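PDB 1XI3: thiamine-phosphate synthase from Pyrococcus furiosus, which probably condenses a thiazole phosphate with a pyrimidine pyrophosphate to form thiamine monophosphate, releasing diphosphate, with one magnesium ion per subunit. Local coordinates for residues L17-D22 / G38-I43; A71-D76 / L83-D88; D77-A82 / E104-L109; L132-V137 / E152-I157; I171-A176 / T203-K208. One frame throughout, in Å; residues are numbered along the deposited sequence. Where two conformers were deposited one is given.

Contact 1. Residues L17-D22 / G38-I43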
# COMPACT_ATOMS: atom_id res chain seq x y z
N LEU A 17 1.95 9.71 24.69
CA LEU A 17 1.70 8.30 24.89
C LEU A 17 1.14 7.75 23.59
O LEU A 17 -0.04 7.90 23.28
CB LEU A 17 0.77 8.03 26.07
CG LEU A 17 0.55 6.53 26.38
CD1 LEU A 17 1.89 5.73 26.63
CD2 LEU A 17 -0.39 6.34 27.55
N TYR A 18 2.03 7.07 22.87
CA TYR A 18 1.82 6.67 21.50
C TYR A 18 1.65 5.13 21.49
O TYR A 18 2.56 4.40 21.79
CB TYR A 18 3.08 7.10 20.74
CG TYR A 18 3.05 7.02 19.23
CD1 TYR A 18 3.08 8.18 18.47
CD2 TYR A 18 3.03 5.80 18.58
CE1 TYR A 18 3.05 8.13 17.06
CE2 TYR A 18 3.01 5.74 17.15
CZ TYR A 18 3.01 6.89 16.42
OH TYR A 18 3.01 6.84 15.03
N VAL A 19 0.44 4.66 21.22
CA VAL A 19 0.10 3.25 21.30
C VAL A 19 -0.06 2.67 19.88
O VAL A 19 -0.80 3.21 19.05
CB VAL A 19 -1.20 3.02 22.13
CG1 VAL A 19 -1.67 1.59 22.04
CG2 VAL A 19 -0.96 3.39 23.56
N ILE A 20 0.59 1.52 19.65
CA ILE A 20 0.63 0.90 18.35
C ILE A 20 -0.11 -0.42 18.42
O ILE A 20 0.05 -1.20 19.37
CB ILE A 20 2.10 0.68 17.90
CG1 ILE A 20 2.87 2.04 17.85
CG2 ILE A 20 2.12 -0.04 16.55
CD1 ILE A 20 4.34 1.92 17.68
N THR A 21 -0.92 -0.70 17.41
CA THR A 21 -1.71 -1.94 17.38
C THR A 21 -0.84 -3.16 17.14
O THR A 21 0.23 -3.05 16.58
CB THR A 21 -2.84 -1.93 16.30
OG1 THR A 21 -2.29 -1.99 14.97
CG2 THR A 21 -3.79 -0.72 16.49
N ASP A 22 -1.34 -4.33 17.53
CA ASP A 22 -0.70 -5.59 17.16
C ASP A 22 -1.70 -6.71 17.25
O ASP A 22 -1.97 -7.22 18.34
CB ASP A 22 0.52 -5.87 18.05
CG ASP A 22 1.29 -7.10 17.59
OD1 ASP A 22 0.83 -7.81 16.67
OD2 ASP A 22 2.41 -7.32 18.11
N GLY A 38 -7.96 4.67 28.25
CA GLY A 38 -6.87 4.74 29.21
C GLY A 38 -5.97 5.96 29.09
O GLY A 38 -5.11 6.17 29.94
N GLY A 39 -6.13 6.76 28.03
CA GLY A 39 -5.38 8.02 27.90
C GLY A 39 -4.31 8.06 26.83
O GLY A 39 -3.50 8.98 26.81
N ALA A 40 -4.31 7.10 25.90
CA ALA A 40 -3.41 7.23 24.73
C ALA A 40 -3.67 8.53 24.01
O ALA A 40 -4.85 8.96 23.82
CB ALA A 40 -3.59 6.07 23.81
N THR A 41 -2.60 9.20 23.59
CA THR A 41 -2.73 10.47 22.89
C THR A 41 -2.55 10.34 21.36
O THR A 41 -2.95 11.21 20.60
CB THR A 41 -1.77 11.53 23.45
OG1 THR A 41 -0.40 11.09 23.29
CG2 THR A 41 -2.06 11.78 24.92
N ALA A 42 -1.95 9.22 20.96
CA ALA A 42 -1.75 8.91 19.55
C ALA A 42 -1.88 7.41 19.38
O ALA A 42 -1.49 6.66 20.25
CB ALA A 42 -0.37 9.38 19.07
N ILE A 43 -2.44 7.00 18.24
CA ILE A 43 -2.60 5.61 17.89
C ILE A 43 -1.99 5.40 16.52
O ILE A 43 -2.16 6.21 15.62
CB ILE A 43 -4.10 5.25 17.78
CG1 ILE A 43 -4.81 5.41 19.15
CG2 ILE A 43 -4.33 3.85 17.26
CD1 ILE A 43 -4.34 4.50 20.20

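Contact 2. Residues A71-D76 / L83-D88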
# COMPACT_ATOMS: atom_id res chain seq x y z
N ALA A 71 -7.45 12.21 19.69
CA ALA A 71 -6.12 11.60 19.55
C ALA A 71 -5.69 11.63 18.10
O ALA A 71 -6.49 11.59 17.18
CB ALA A 71 -6.10 10.21 20.09
N LEU A 72 -4.37 11.73 17.93
CA LEU A 72 -3.76 11.60 16.62
C LEU A 72 -3.82 10.13 16.15
O LEU A 72 -3.76 9.18 16.95
CB LEU A 72 -2.33 12.07 16.67
CG LEU A 72 -2.12 13.60 16.82
CD1 LEU A 72 -0.64 13.99 16.79
CD2 LEU A 72 -2.95 14.37 15.78
N PHE A 73 -3.91 9.98 14.82
CA PHE A 73 -3.99 8.68 14.16
C PHE A 73 -2.98 8.56 13.03
O PHE A 73 -2.98 9.36 12.07
CB PHE A 73 -5.39 8.44 13.60
CG PHE A 73 -5.58 7.10 12.99
CD1 PHE A 73 -5.08 5.96 13.61
CD2 PHE A 73 -6.26 6.96 11.80
CE1 PHE A 73 -5.23 4.70 13.00
CE2 PHE A 73 -6.44 5.63 11.22
CZ PHE A 73 -5.93 4.55 11.86
N PHE A 74 -2.10 7.55 13.16
CA PHE A 74 -1.07 7.27 12.18
C PHE A 74 -1.25 5.90 11.64
O PHE A 74 -1.73 5.01 12.34
CB PHE A 74 0.32 7.32 12.87
CG PHE A 74 0.64 8.68 13.37
CD1 PHE A 74 1.10 9.66 12.49
CD2 PHE A 74 0.35 9.04 14.69
CE1 PHE A 74 1.33 10.96 12.96
CE2 PHE A 74 0.61 10.32 15.15
CZ PHE A 74 1.07 11.27 14.28
N VAL A 75 -0.82 5.71 10.39
CA VAL A 75 -0.73 4.39 9.79
C VAL A 75 0.75 4.05 9.55
O VAL A 75 1.48 4.86 9.01
CB VAL A 75 -1.52 4.31 8.45
CG1 VAL A 75 -1.40 2.93 7.83
CG2 VAL A 75 -2.98 4.65 8.71
N ASP A 76 1.15 2.83 9.93
CA ASP A 76 2.52 2.36 9.64
C ASP A 76 2.64 2.04 8.15
O ASP A 76 1.77 1.33 7.62
CB ASP A 76 2.86 1.12 10.44
CG ASP A 76 4.32 0.75 10.30
OD1 ASP A 76 4.58 -0.42 10.02
OD2 ASP A 76 5.17 1.64 10.43
N LEU A 83 -4.03 7.99 3.44
CA LEU A 83 -4.81 8.99 2.68
C LEU A 83 -6.30 8.61 2.66
O LEU A 83 -7.19 9.47 2.86
CB LEU A 83 -4.28 9.11 1.27
CG LEU A 83 -2.92 9.79 1.12
CD1 LEU A 83 -2.46 9.62 -0.32
CD2 LEU A 83 -2.98 11.26 1.45
N ALA A 84 -6.58 7.34 2.39
CA ALA A 84 -7.96 6.86 2.19
C ALA A 84 -8.79 7.03 3.47
O ALA A 84 -9.98 7.33 3.38
CB ALA A 84 -7.98 5.47 1.78
N VAL A 85 -8.17 6.84 4.63
CA VAL A 85 -8.90 6.98 5.92
C VAL A 85 -8.72 8.35 6.60
O VAL A 85 -9.25 8.58 7.71
CB VAL A 85 -8.57 5.82 6.88
CG1 VAL A 85 -8.73 4.49 6.18
CG2 VAL A 85 -7.20 6.00 7.53
N ASP A 86 -8.06 9.29 5.92
CA ASP A 86 -7.78 10.62 6.44
C ASP A 86 -7.07 10.59 7.76
O ASP A 86 -7.33 11.35 8.68
CB ASP A 86 -9.07 11.45 6.54
CG ASP A 86 -8.81 12.95 6.54
OD1 ASP A 86 -9.74 13.69 6.98
OD2 ASP A 86 -7.70 13.40 6.14
N ALA A 87 -6.08 9.71 7.86
CA ALA A 87 -5.23 9.72 9.02
C ALA A 87 -4.45 11.00 9.13
O ALA A 87 -4.24 11.71 8.12
CB ALA A 87 -4.27 8.53 8.96
N ASP A 88 -3.99 11.31 10.34
CA ASP A 88 -3.16 12.47 10.56
C ASP A 88 -1.77 12.31 9.93
O ASP A 88 -1.16 13.30 9.53
CB ASP A 88 -3.05 12.77 12.03
CG ASP A 88 -4.43 13.06 12.65
OD1 ASP A 88 -5.08 14.04 12.22
OD2 ASP A 88 -4.85 12.29 13.50

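Contact 3. Residues D77-A82 / E104-L109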
# COMPACT_ATOMS: atom_id res chain seq x y z
N ASP A 77 3.67 2.61 7.50
CA ASP A 77 4.07 2.28 6.10
C ASP A 77 3.12 2.88 5.07
O ASP A 77 3.51 3.73 4.26
CB ASP A 77 4.14 0.73 6.01
CG ASP A 77 4.61 0.17 4.66
OD1 ASP A 77 4.84 -1.08 4.65
OD2 ASP A 77 4.71 0.87 3.65
N ARG A 78 1.87 2.44 5.11
CA ARG A 78 0.96 2.55 3.97
C ARG A 78 0.35 3.93 3.79
O ARG A 78 -0.66 4.28 4.42
CB ARG A 78 -0.15 1.43 4.06
CG ARG A 78 0.40 0.02 3.98
CD ARG A 78 0.82 -0.28 2.53
NE ARG A 78 -0.34 -0.28 1.67
CZ ARG A 78 -1.11 -1.35 1.46
NH1 ARG A 78 -0.82 -2.50 2.01
NH2 ARG A 78 -2.17 -1.25 0.72
N VAL A 79 0.94 4.72 2.87
CA VAL A 79 0.47 6.08 2.56
C VAL A 79 -0.93 6.04 1.89
O VAL A 79 -1.78 6.92 2.11
CB VAL A 79 1.48 6.78 1.68
CG1 VAL A 79 0.94 8.11 1.18
CG2 VAL A 79 2.81 6.94 2.38
N ASP A 80 -1.19 5.01 1.09
CA ASP A 80 -2.51 4.84 0.45
C ASP A 80 -3.59 4.73 1.50
O ASP A 80 -4.63 5.41 1.43
CB ASP A 80 -2.57 3.64 -0.51
CG ASP A 80 -2.12 2.32 0.11
OD1 ASP A 80 -1.23 2.33 0.98
OD2 ASP A 80 -2.67 1.26 -0.33
N VAL A 81 -3.34 3.87 2.47
CA VAL A 81 -4.31 3.67 3.55
C VAL A 81 -4.49 4.95 4.38
O VAL A 81 -5.61 5.36 4.64
CB VAL A 81 -3.92 2.49 4.41
CG1 VAL A 81 -4.88 2.35 5.62
CG2 VAL A 81 -3.94 1.19 3.56
N ALA A 82 -3.37 5.59 4.74
CA ALA A 82 -3.40 6.84 5.48
C ALA A 82 -4.24 7.87 4.74
O ALA A 82 -5.08 8.53 5.33
CB ALA A 82 -1.98 7.35 5.72
N GLU A 104 5.72 14.20 -1.33
CA GLU A 104 5.24 14.62 -2.63
C GLU A 104 3.82 14.13 -2.93
O GLU A 104 2.97 14.90 -3.42
CB GLU A 104 6.21 14.12 -3.72
CG GLU A 104 5.89 14.61 -5.12
CD GLU A 104 6.19 16.11 -5.27
OE1 GLU A 104 7.30 16.54 -4.87
OE2 GLU A 104 5.32 16.85 -5.78
N ILE A 105 3.54 12.86 -2.65
CA ILE A 105 2.24 12.30 -2.96
C ILE A 105 1.17 12.56 -1.89
O ILE A 105 -0.02 12.46 -2.17
CB ILE A 105 2.32 10.78 -3.30
CG1 ILE A 105 2.78 9.93 -2.12
CG2 ILE A 105 3.26 10.57 -4.46
CD1 ILE A 105 2.51 8.47 -2.31
N ALA A 106 1.61 12.94 -0.70
CA ALA A 106 0.72 13.13 0.43
C ALA A 106 1.18 14.34 1.23
O ALA A 106 1.63 14.22 2.35
CB ALA A 106 0.69 11.87 1.28
N PRO A 107 1.08 15.53 0.62
CA PRO A 107 1.67 16.70 1.25
C PRO A 107 1.06 17.16 2.58
O PRO A 107 1.68 17.97 3.27
CB PRO A 107 1.49 17.80 0.18
CG PRO A 107 0.44 17.32 -0.72
CD PRO A 107 0.51 15.83 -0.71
N ASN A 108 -0.14 16.71 2.89
CA ASN A 108 -0.78 17.10 4.17
C ASN A 108 -0.57 16.13 5.33
O ASN A 108 -0.96 16.45 6.45
CB ASN A 108 -2.26 17.34 3.95
CG ASN A 108 -2.52 18.48 2.99
OD1 ASN A 108 -1.68 19.34 2.82
ND2 ASN A 108 -3.67 18.46 2.35
N LEU A 109 0.05 14.96 5.09
CA LEU A 109 0.29 14.01 6.15
C LEU A 109 1.48 14.40 7.00
O LEU A 109 2.51 14.89 6.49
CB LEU A 109 0.55 12.58 5.56
CG LEU A 109 -0.61 11.87 4.93
CD1 LEU A 109 -0.14 10.51 4.42
CD2 LEU A 109 -1.82 11.73 5.83

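Contact 4. Residues L132-V137 / E152-I157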
# COMPACT_ATOMS: atom_id res chain seq x y z
N LEU A 132 10.36 11.74 14.99
CA LEU A 132 11.14 10.51 14.92
C LEU A 132 10.59 9.50 15.88
O LEU A 132 10.25 9.82 17.03
CB LEU A 132 12.62 10.75 15.32
CG LEU A 132 13.35 11.80 14.52
CD1 LEU A 132 14.81 11.86 14.98
CD2 LEU A 132 13.29 11.50 13.05
N GLY A 133 10.56 8.25 15.42
CA GLY A 133 10.43 7.09 16.29
C GLY A 133 11.84 6.51 16.46
O GLY A 133 12.29 5.81 15.59
N ALA A 134 12.47 6.80 17.59
CA ALA A 134 13.89 6.39 17.83
C ALA A 134 13.94 5.16 18.68
O ALA A 134 13.42 5.13 19.80
CB ALA A 134 14.67 7.52 18.48
N GLY A 135 14.51 4.07 18.15
CA GLY A 135 14.61 2.84 18.89
C GLY A 135 15.54 1.85 18.20
O GLY A 135 16.21 2.21 17.27
N SER A 136 15.55 0.60 18.62
CA SER A 136 14.83 0.10 19.77
C SER A 136 15.61 0.46 21.03
O SER A 136 16.81 0.25 21.11
CB SER A 136 14.70 -1.42 19.67
OG SER A 136 13.79 -1.89 20.65
N VAL A 137 14.93 1.05 22.01
CA VAL A 137 15.66 1.43 23.24
C VAL A 137 16.25 0.15 23.91
O VAL A 137 17.45 0.10 24.29
CB VAL A 137 14.79 2.20 24.22
CG1 VAL A 137 15.58 2.63 25.44
CG2 VAL A 137 14.20 3.42 23.54
N GLU A 152 21.63 5.65 26.11
CA GLU A 152 22.62 6.61 25.63
C GLU A 152 22.44 7.04 24.18
O GLU A 152 22.60 8.20 23.83
CB GLU A 152 24.05 6.04 25.79
CG GLU A 152 24.52 6.03 27.24
CD GLU A 152 26.01 5.76 27.36
OE1 GLU A 152 26.70 5.80 26.30
OE2 GLU A 152 26.47 5.52 28.50
N GLY A 153 22.10 6.08 23.32
CA GLY A 153 21.87 6.38 21.92
C GLY A 153 20.61 7.19 21.74
O GLY A 153 20.59 8.14 20.96
N LEU A 154 19.59 6.83 22.50
CA LEU A 154 18.36 7.65 22.52
C LEU A 154 18.67 9.10 22.94
O LEU A 154 18.26 10.03 22.29
CB LEU A 154 17.34 7.01 23.44
CG LEU A 154 16.00 7.75 23.55
CD1 LEU A 154 15.35 7.90 22.13
CD2 LEU A 154 15.12 7.03 24.49
N ARG A 155 19.38 9.29 24.07
CA ARG A 155 19.74 10.65 24.52
C ARG A 155 20.50 11.43 23.48
O ARG A 155 20.27 12.61 23.26
CB ARG A 155 20.54 10.56 25.84
CG ARG A 155 21.05 11.85 26.40
CD ARG A 155 19.96 12.84 26.75
NE ARG A 155 20.52 14.18 27.01
CZ ARG A 155 19.80 15.28 27.15
NH1 ARG A 155 18.46 15.25 27.09
NH2 ARG A 155 20.41 16.44 27.35
N LYS A 156 21.43 10.77 22.79
CA LYS A 156 22.20 11.45 21.80
C LYS A 156 21.33 11.95 20.66
O LYS A 156 21.53 13.04 20.17
CB LYS A 156 23.32 10.53 21.29
CG LYS A 156 24.25 11.19 20.29
CD LYS A 156 25.17 12.24 20.86
CE LYS A 156 26.16 12.70 19.76
NZ LYS A 156 26.80 13.99 20.08
N ILE A 157 20.33 11.16 20.28
CA ILE A 157 19.42 11.58 19.24
C ILE A 157 18.65 12.84 19.73
O ILE A 157 18.54 13.82 19.02
CB ILE A 157 18.50 10.42 18.78
CG1 ILE A 157 19.30 9.46 17.87
CG2 ILE A 157 17.31 10.95 17.99
CD1 ILE A 157 18.74 8.06 17.78

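Contact 5. Residues I171-A176 / T203-K208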
# COMPACT_ATOMS: atom_id res chain seq x y z
N ILE A 171 9.67 -0.81 25.84
CA ILE A 171 9.28 0.13 26.88
C ILE A 171 8.10 -0.37 27.68
O ILE A 171 7.12 -0.87 27.14
CB ILE A 171 8.98 1.55 26.32
CG1 ILE A 171 10.19 2.08 25.52
CG2 ILE A 171 8.64 2.51 27.44
CD1 ILE A 171 9.90 3.35 24.69
N ASN A 172 8.20 -0.23 29.00
CA ASN A 172 7.11 -0.59 29.87
C ASN A 172 7.14 0.22 31.15
O ASN A 172 7.94 1.11 31.28
CB ASN A 172 7.15 -2.11 30.15
CG ASN A 172 8.44 -2.55 30.79
OD1 ASN A 172 8.92 -1.94 31.76
ND2 ASN A 172 9.04 -3.59 30.23
N LYS A 173 6.21 -0.06 32.07
CA LYS A 173 6.06 0.79 33.27
C LYS A 173 7.28 0.78 34.17
O LYS A 173 7.50 1.73 34.92
CB LYS A 173 4.82 0.37 34.08
CG LYS A 173 4.87 -1.04 34.63
CD LYS A 173 3.72 -1.30 35.60
CE LYS A 173 2.80 -2.37 35.10
NZ LYS A 173 1.61 -2.51 35.99
N ASP A 174 8.09 -0.27 34.07
CA ASP A 174 9.30 -0.40 34.87
C ASP A 174 10.49 0.41 34.36
O ASP A 174 11.36 0.74 35.13
CB ASP A 174 9.69 -1.87 34.99
CG ASP A 174 8.63 -2.72 35.73
OD1 ASP A 174 7.92 -2.19 36.61
OD2 ASP A 174 8.51 -3.93 35.42
N ASN A 175 10.57 0.67 33.05
CA ASN A 175 11.68 1.44 32.48
C ASN A 175 11.24 2.77 31.87
O ASN A 175 12.08 3.57 31.46
CB ASN A 175 12.48 0.62 31.46
CG ASN A 175 11.63 0.11 30.30
OD1 ASN A 175 10.71 0.79 29.87
ND2 ASN A 175 11.95 -1.08 29.81
N ALA A 176 9.94 3.03 31.88
CA ALA A 176 9.41 4.25 31.28
C ALA A 176 9.99 5.55 31.84
O ALA A 176 10.33 6.44 31.08
CB ALA A 176 7.90 4.25 31.31
N THR A 203 -2.59 1.29 29.94
CA THR A 203 -2.43 2.59 29.30
C THR A 203 -2.53 3.72 30.34
O THR A 203 -1.73 4.65 30.35
CB THR A 203 -3.47 2.78 28.18
OG1 THR A 203 -3.45 1.63 27.31
CG2 THR A 203 -3.20 4.04 27.41
N GLU A 204 -3.51 3.63 31.25
CA GLU A 204 -3.65 4.59 32.34
C GLU A 204 -2.36 4.74 33.15
O GLU A 204 -1.95 5.86 33.46
CB GLU A 204 -4.77 4.19 33.30
CG GLU A 204 -6.14 4.53 32.79
CD GLU A 204 -7.23 4.12 33.77
OE1 GLU A 204 -8.29 3.63 33.29
OE2 GLU A 204 -7.01 4.32 35.02
N GLU A 205 -1.76 3.60 33.48
CA GLU A 205 -0.51 3.59 34.26
C GLU A 205 0.61 4.31 33.53
O GLU A 205 1.34 5.11 34.10
CB GLU A 205 -0.06 2.16 34.49
CG GLU A 205 -0.97 1.35 35.39
CD GLU A 205 -0.54 -0.12 35.48
OE1 GLU A 205 0.48 -0.51 34.86
OE2 GLU A 205 -1.25 -0.89 36.18
N LEU A 206 0.75 4.02 32.25
CA LEU A 206 1.77 4.66 31.47
C LEU A 206 1.50 6.12 31.31
O LEU A 206 2.42 6.93 31.38
CB LEU A 206 1.92 3.96 30.09
CG LEU A 206 2.64 2.62 30.20
CD1 LEU A 206 2.33 1.69 28.97
CD2 LEU A 206 4.13 2.79 30.38
N ARG A 207 0.25 6.50 31.10
CA ARG A 207 -0.09 7.88 30.90
C ARG A 207 0.27 8.71 32.13
O ARG A 207 0.74 9.85 32.02
CB ARG A 207 -1.58 8.05 30.60
CG ARG A 207 -2.05 9.51 30.39
CD ARG A 207 -1.36 10.20 29.25
NE ARG A 207 -1.71 11.61 29.19
CZ ARG A 207 -2.84 12.11 28.67
NH1 ARG A 207 -3.76 11.36 28.06
NH2 ARG A 207 -3.02 13.43 28.72
N LYS A 208 -0.00 8.14 33.28
CA LYS A 208 0.31 8.78 34.55
C LYS A 208 1.81 9.02 34.67
O LYS A 208 2.24 10.13 34.99
CB LYS A 208 -0.16 7.91 35.70
CG LYS A 208 -0.06 8.62 37.09
CD LYS A 208 -0.82 7.84 38.13

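Contact 1. Residues L17-D22 / G38-I43
G39 and A40 lie beside L17 just before the second strand of a TIM barrel pairs with the first: strand 17-20, helix 28-37 and strand 42-45 form a beta-alpha-beta unit with parallel strands. The chain leaves the helix at G39, whose positive phi of 110° belongs to a Schellman motif. L17 CD2 approaches G39 O, which also accepts from R207 of helix 199-214. A40 then turns the chain toward the sheet, and its CB meets V19 CG2 at 3.8 Å. T41 holds the backbone of L17 at two points. Its N donates to L17 O (2.9 Å) in the carbonyl plane, while its side chain, with OG1 set between the backbone N and the carbonyl carbon (chi1 61°), accepts from L17 N at 3.1 Å in a nearly straight bond; T41 OG1 is also hydrogen-bonded to K14 O. A42 N adds a second, longer bond to L17 O (3.3 Å), its donor tilted from the carbonyl plane, so that one oxygen is gripped by two successive amides. A42 O in turn takes V19 N at 2.9 Å. The methyl of A42 comes obliquely against the Y18 ring, nearest CD1. That ring's OH bonds to Y131 and to Q44, a predicted pyrimidine-site residue, consistent with this side of the sheet lying near the pyrimidine pocket. I43 lies on the same sheet face as V19, toward helix 28-37, with its CD1 at 4.0 Å from V19 CB and its CA-H directed at V19 O, 3.2 Å from I43 CA.

Contact 2. Residues A71-D76 / L83-D88
Residues 71-75 and 85-88 run at 116° to each other, and they come closest at F73 and D88, where the backbone joins through a weak bond from D88 N to F73 O (2.8 Å). The side chain of D88 completes the link. Its CG stands anti to the carbonyl carbon (chi1 -60°), which brings OD2 to F73 N at 2.8 Å, and the amide is met on the anti lone pair, away from OD1. F73 is thus held at both its N and its O by one residue. The same carboxylate lies across L72, with OD2 3.6 Å from L72 CD2, and it has a second partner in R63 of helix 52-68. With D88 shortened to an alanine, F73 N would probably be left without its side-chain acceptor and R63 without this charged mate. V85 CG2 meets the F73 ring at its edge, near the ring plane, 3.8 Å from CE2. A87 CB approaches CD2 of that ring obliquely and also touches V75 CG2 at 4.1 Å. Before this, D86, with positive phi, leaves the helical conformation in a Schellman motif. The contact lies in the beta-alpha-beta unit of strand 72-76, helix 79-85 and strand 89-92: the F73 side chain packs on L62, R63 and T66 of helix 52-68, L72 rests on helix 11-14, and L83 and A84 of the helix pack against I105 and V101 of the second subunit.

Contact 3. Residues D77-A82 / E104-L109
V79 reaches I105 and A106 because its CG1 stands anti to the backbone N (chi1 172°), while the CG1 of I105 is set between its own backbone N and carbonyl carbon (chi1 64°), sending CD1 across. Here, on the outside of the TIM barrel, helix 79-85 packs on the end of helix 99-105 and the turn after it, almost wholly through methyl groups. V79 CG1 is the shared atom: it lies 3.8 Å from I105 CD1, equally close to A106 CB, and 4.2 Å from L109 CD1. The side chains of V79 and I105 cross at a slant. After helix 99-105 ends, a type I turn from A106 to L109 folds the chain back and brings the leucine beside helix 79-85. On the other flank of helix 79-85, R78 at the N-cap position holds D80 side-on in a salt bridge, NE to OD1 and NH2 to OD2, both in the guanidinium plane; T52 also binds R78 NH2. That pair faces the second subunit, whose own D80 packs on D80 and on I105. D77, a predicted magnesium ligand, directly precedes R78. One turn along from V79, A82 CB meets L109 CD1 at 3.9 Å.

Contact 4. Residues L132-V137 / E152-I157
L154 extends from helix 152-157 to strand 132-135 with CG anti to its backbone N (chi1 -179°), which carries CG from CB toward the strand, where the chain forks. At CG the two branches part. CD1 settles on the methyl of A134, 3.7 Å from its CB, and also comes within 4.1 Å of A134 O; CD2 goes instead to V137, meeting CG2 at 3.8 Å, with the two side chains slanting past one another. One leucine thus spans both the strand and the loop that follows it. One turn later I157 also uses two branches: its CG2 touches L132 CD1 at 4.0 Å, while CD1 reaches A134 CB at 4.2 Å. A134 therefore sits under two helix residues, and its small side chain lets both come near the strand. All the touching side chains are apolar and buried. The strand and helix segments run nearly antiparallel, 153° between their directions, with axes 8.7 Å apart at closest approach, as expected for a beta-alpha layer of a TIM barrel. V137 lies in the loop leading to T140, a predicted thiazole-phosphate residue, its side chain about 7 Å from that of T140. Around the contact, V165 of strand 165-168 packs against A134, and A167 against V137 and L154; V115 of strand 110-115 touches A134, and helix 118-127 lies against L132 and I157 through A121.

Contact 5. Residues I171-A176 / T203-K208
K173 and E205 cross at a slant on the outside of the TIM barrel, where the loop after strand 165-168 meets the last helix, 199-214. The glutamate runs out extended beyond CG, while the lysine chain is bent by the torsion about CG-CD (chi3 117°), and this turns its ammonium group onto the carboxylate. K173 NZ meets E205 OE1 at 2.6 Å in a salt bridge, on the syn side and 26° out of the carboxylate plane; OE2 is farther, 3.3 Å from K173 NZ. A leucine in place of E205 would probably leave the ammonium of K173 without this charged mate and free to swing into solvent. Beneath the ion pair L206 takes over, its CD2 against the loop backbone, 3.9 Å from K173 N. The loop holds its own shape: N172 OD1 accepts from D174 N at 3.0 Å, an Asx turn, and N172 N donates to N175 OD1. N175 ND2 bonds to the carbonyl of G170, a predicted thiazole-phosphate residue, consistent with the turn lying beside the thiazole-phosphate site. Helix 176-180 follows, and A176 CB lies 4.1 Å from L206 CD2.

The five contacts are distributed around one eight-stranded parallel TIM barrel. Contacts 1 and 2 share its sheet through neighbouring strands 42-45 and 72-76, with centres 13 Å apart and backbone bonds between I43 and both L72 and F74. Contacts 2 and 3 both use helix 79-85, lie 9 Å apart between centres, alternate along the chain and touch the second subunit. Contact 4 follows on the opposite side of the chain's centre from contact 2, 24 Å between centres. Contact 5 comes last in the chain, yet its helix 199-214 packs beside contact 1, 12 Å away between centres, so the chain's two ends meet on one side of the barrel.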